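Local coordinates for DUF3856 domain-containing protein (Chlorobium tepidum, PDB 2HR2), which is of unknown function but folds as an all-helical, TPR-like alpha-alpha superhelix, a scaffold that in relatives commonly mediates protein-protein binding, at residues Arg108-Asp113 against Pro123-Val128. Sequence-based numbering, arbitrary orientation.
Sequences RALALD and PEFKKV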
ATOM      1  N   ARG A 108      -0.916  -7.400   0.887  1.00 60.44           N
ATOM      2  CA  ARG A 108      -0.187  -8.525   1.447  1.00 60.46           C
ATOM      3  C   ARG A 108      -1.007  -9.802   1.357  1.00 60.70           C
ATOM      4  O   ARG A 108      -0.470 -10.861   1.032  1.00 60.59           O
ATOM      5  CB  ARG A 108       0.200  -8.258   2.899  1.00 60.85           C
ATOM      6  CG  ARG A 108       1.040  -9.371   3.499  1.00 60.07           C
ATOM      7  CD  ARG A 108       1.741  -8.944   4.765  1.00 60.45           C
ATOM      8  NE  ARG A 108       2.778  -9.914   5.108  1.00 60.23           N
ATOM      9  CZ  ARG A 108       2.581 -11.024   5.808  1.00 58.64           C
ATOM     10  NH1 ARG A 108       1.380 -11.361   6.256  1.00 62.10           N
ATOM     11  NH2 ARG A 108       3.609 -11.817   6.045  1.00 62.03           N
ATOM     12  N   ALA A 109      -2.302  -9.699   1.650  1.00 60.77           N
ATOM     13  CA  ALA A 109      -3.195 -10.850   1.567  1.00 60.77           C
ATOM     14  C   ALA A 109      -3.269 -11.369   0.130  1.00 60.64           C
ATOM     15  O   ALA A 109      -3.146 -12.571  -0.100  1.00 60.55           O
ATOM     16  CB  ALA A 109      -4.576 -10.487   2.070  1.00 61.17           C
ATOM     17  N   LEU A 110      -3.454 -10.456  -0.829  1.00 60.26           N
ATOM     18  CA  LEU A 110      -3.510 -10.823  -2.246  1.00 60.16           C
ATOM     19  C   LEU A 110      -2.204 -11.447  -2.721  1.00 60.37           C
ATOM     20  O   LEU A 110      -2.221 -12.386  -3.512  1.00 60.41           O
ATOM     21  CB  LEU A 110      -3.814  -9.610  -3.127  1.00 59.64           C
ATOM     22  CG  LEU A 110      -5.163  -8.899  -3.014  1.00 60.52           C
ATOM     23  CD1 LEU A 110      -5.177  -7.664  -3.914  1.00 57.10           C
ATOM     24  CD2 LEU A 110      -6.318  -9.833  -3.350  1.00 59.97           C
ATOM     25  N   ALA A 111      -1.081 -10.915  -2.246  1.00 60.43           N
ATOM     26  CA  ALA A 111       0.232 -11.419  -2.629  1.00 60.55           C
ATOM     27  C   ALA A 111       0.463 -12.829  -2.097  1.00 60.68           C
ATOM     28  O   ALA A 111       0.882 -13.712  -2.842  1.00 60.64           O
ATOM     29  CB  ALA A 111       1.325 -10.480  -2.142  1.00 60.98           C
ATOM     30  N   LEU A 112       0.191 -13.031  -0.810  1.00 60.33           N
ATOM     31  CA  LEU A 112       0.336 -14.346  -0.194  1.00 60.17           C
ATOM     32  C   LEU A 112      -0.549 -15.368  -0.891  1.00 60.18           C
ATOM     33  O   LEU A 112      -0.133 -16.499  -1.126  1.00 59.84           O
ATOM     34  CB  LEU A 112      -0.029 -14.290   1.290  1.00 59.72           C
ATOM     35  CG  LEU A 112       0.946 -13.548   2.203  1.00 59.67           C
ATOM     36  CD1 LEU A 112       0.305 -13.250   3.549  1.00 58.96           C
ATOM     37  CD2 LEU A 112       2.242 -14.338   2.373  1.00 58.26           C
ATOM     38  N   ASP A 113      -1.766 -14.952  -1.226  1.00 60.44           N
ATOM     39  CA  ASP A 113      -2.722 -15.818  -1.903  1.00 60.65           C
ATOM     40  C   ASP A 113      -2.210 -16.163  -3.307  1.00 60.61           C
ATOM     41  O   ASP A 113      -2.250 -17.326  -3.724  1.00 60.70           O
ATOM     42  CB  ASP A 113      -4.079 -15.119  -1.965  1.00 60.88           C
ATOM     43  CG  ASP A 113      -5.198 -16.020  -2.458  1.00 62.44           C
ATOM     44  OD1 ASP A 113      -4.981 -17.240  -2.616  1.00 64.80           O
ATOM     45  OD2 ASP A 113      -6.313 -15.492  -2.672  1.00 64.89           O
ATOM     46  N   PRO A 123      -5.699 -15.337   7.514  1.00 60.85           N
ATOM     47  CA  PRO A 123      -5.740 -14.380   8.620  1.00 60.48           C
ATOM     48  C   PRO A 123      -5.555 -12.917   8.197  1.00 60.54           C
ATOM     49  O   PRO A 123      -6.090 -12.037   8.866  1.00 60.77           O
ATOM     50  CB  PRO A 123      -4.613 -14.847   9.551  1.00 60.03           C
ATOM     51  CG  PRO A 123      -3.810 -15.802   8.769  1.00 59.99           C
ATOM     52  CD  PRO A 123      -4.696 -16.390   7.736  1.00 60.37           C
ATOM     53  N   GLU A 124      -4.817 -12.654   7.114  1.00 60.58           N
ATOM     54  CA  GLU A 124      -4.653 -11.279   6.622  1.00 60.93           C
ATOM     55  C   GLU A 124      -5.949 -10.740   6.034  1.00 60.82           C
ATOM     56  O   GLU A 124      -6.259  -9.568   6.227  1.00 60.76           O
ATOM     57  CB  GLU A 124      -3.511 -11.165   5.614  1.00 60.98           C
ATOM     58  CG  GLU A 124      -2.142 -11.201   6.270  1.00 64.81           C
ATOM     59  CD  GLU A 124      -1.764  -9.889   6.968  1.00 67.68           C
ATOM     60  OE1 GLU A 124      -1.867  -8.824   6.333  1.00 72.13           O
ATOM     61  OE2 GLU A 124      -1.316  -9.924   8.132  1.00 69.01           O
ATOM     62  N   PHE A 125      -6.697 -11.581   5.313  1.00 60.72           N
ATOM     63  CA  PHE A 125      -8.006 -11.165   4.786  1.00 60.62           C
ATOM     64  C   PHE A 125      -8.974 -10.856   5.928  1.00 60.68           C
ATOM     65  O   PHE A 125      -9.772  -9.929   5.822  1.00 61.02           O
ATOM     66  CB  PHE A 125      -8.631 -12.210   3.857  1.00 60.24           C
ATOM     67  CG  PHE A 125      -8.043 -12.233   2.474  1.00 58.66           C
ATOM     68  CD1 PHE A 125      -8.214 -11.156   1.620  1.00 57.84           C
ATOM     69  CD2 PHE A 125      -7.368 -13.349   2.007  1.00 59.22           C
ATOM     70  CE1 PHE A 125      -7.694 -11.173   0.333  1.00 59.02           C
ATOM     71  CE2 PHE A 125      -6.850 -13.376   0.716  1.00 59.59           C
ATOM     72  CZ  PHE A 125      -7.013 -12.285  -0.120  1.00 58.90           C
ATOM     73  N   LYS A 126      -8.907 -11.639   7.005  1.00 60.26           N
ATOM     74  CA  LYS A 126      -9.731 -11.393   8.188  1.00 60.35           C
ATOM     75  C   LYS A 126      -9.342 -10.045   8.805  1.00 60.50           C
ATOM     76  O   LYS A 126     -10.210  -9.279   9.219  1.00 60.69           O
ATOM     77  CB  LYS A 126      -9.563 -12.515   9.224  1.00 59.90           C
ATOM     78  CG  LYS A 126     -10.568 -12.478  10.383  1.00 60.45           C
ATOM     79  CD  LYS A 126     -10.319 -13.593  11.421  1.00 60.24           C
ATOM     80  N   LYS A 127      -8.038  -9.762   8.850  1.00 60.53           N
ATOM     81  CA  LYS A 127      -7.511  -8.515   9.414  1.00 60.75           C
ATOM     82  C   LYS A 127      -8.002  -7.297   8.630  1.00 60.60           C
ATOM     83  O   LYS A 127      -8.258  -6.249   9.222  1.00 60.15           O
ATOM     84  CB  LYS A 127      -5.968  -8.560   9.444  1.00 61.12           C
ATOM     85  CG  LYS A 127      -5.252  -7.363  10.088  1.00 62.28           C
ATOM     86  CD  LYS A 127      -5.415  -7.304  11.606  1.00 66.48           C
ATOM     87  CE  LYS A 127      -4.692  -6.081  12.187  1.00 66.19           C
ATOM     88  NZ  LYS A 127      -4.825  -5.973  13.668  1.00 64.39           N
ATOM     89  N   VAL A 128      -8.127  -7.434   7.309  1.00 60.49           N
ATOM     90  CA  VAL A 128      -8.626  -6.346   6.469  1.00 60.51           C
ATOM     91  C   VAL A 128     -10.049  -5.987   6.890  1.00 60.35           C
ATOM     92  O   VAL A 128     -10.364  -4.812   7.074  1.00 60.09           O
ATOM     93  CB  VAL A 128      -8.589  -6.691   4.952  1.00 60.51           C
ATOM     94  CG1 VAL A 128      -9.300  -5.625   4.133  1.00 61.91           C
ATOM     95  CG2 VAL A 128      -7.159  -6.828   4.461  1.00 61.16           C
TER
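Glu-124 meets Ala-109 and Arg-108 in succession along its length. Its CB packs on Ala-109 CB at 3.8 Å, where the two backbones come closest. CG and the carboxylate carbon CD both lie 3.5 Å from Arg-108 NH1, CG at the edge of the guanidinium, with Leu-112 CD1 farther from CG at 4.2 Å. A bend at chi2 (-76°) swings the carboxylate across the arginine chain, so that OE1 lies beside its aliphatic part, 3.9 Å from Arg-108 CD, while OE2 forms a long salt bridge of 3.6 Å with NH1. Guanidinium and carboxylate planes stand 80° apart, so the two groups do not pair in a flat, two-pronged manner. Arg-108 NE forms a salt bridge with Asp-81 of helix 73-90, which ties the arginine to the preceding helix as well. Helices 97-114 and 118-134 form an antiparallel hairpin of the alpha-alpha superhelix, their local axes 9.0 Å apart at 160°. The Ala-109 methyl also meets Phe-125, whose ring takes it over its centre in a CH-pi contact, CB 3.6 Å from the centroid. Leu-110 CD2 touches the same ring at CZ, 4.1 Å away. Asp-113 turns its carboxylate nearly perpendicular to this ring and salt-bridges Arg-152 of helix 142-157, the helix that also packs against Phe-125 through Ala-149 and Ile-153.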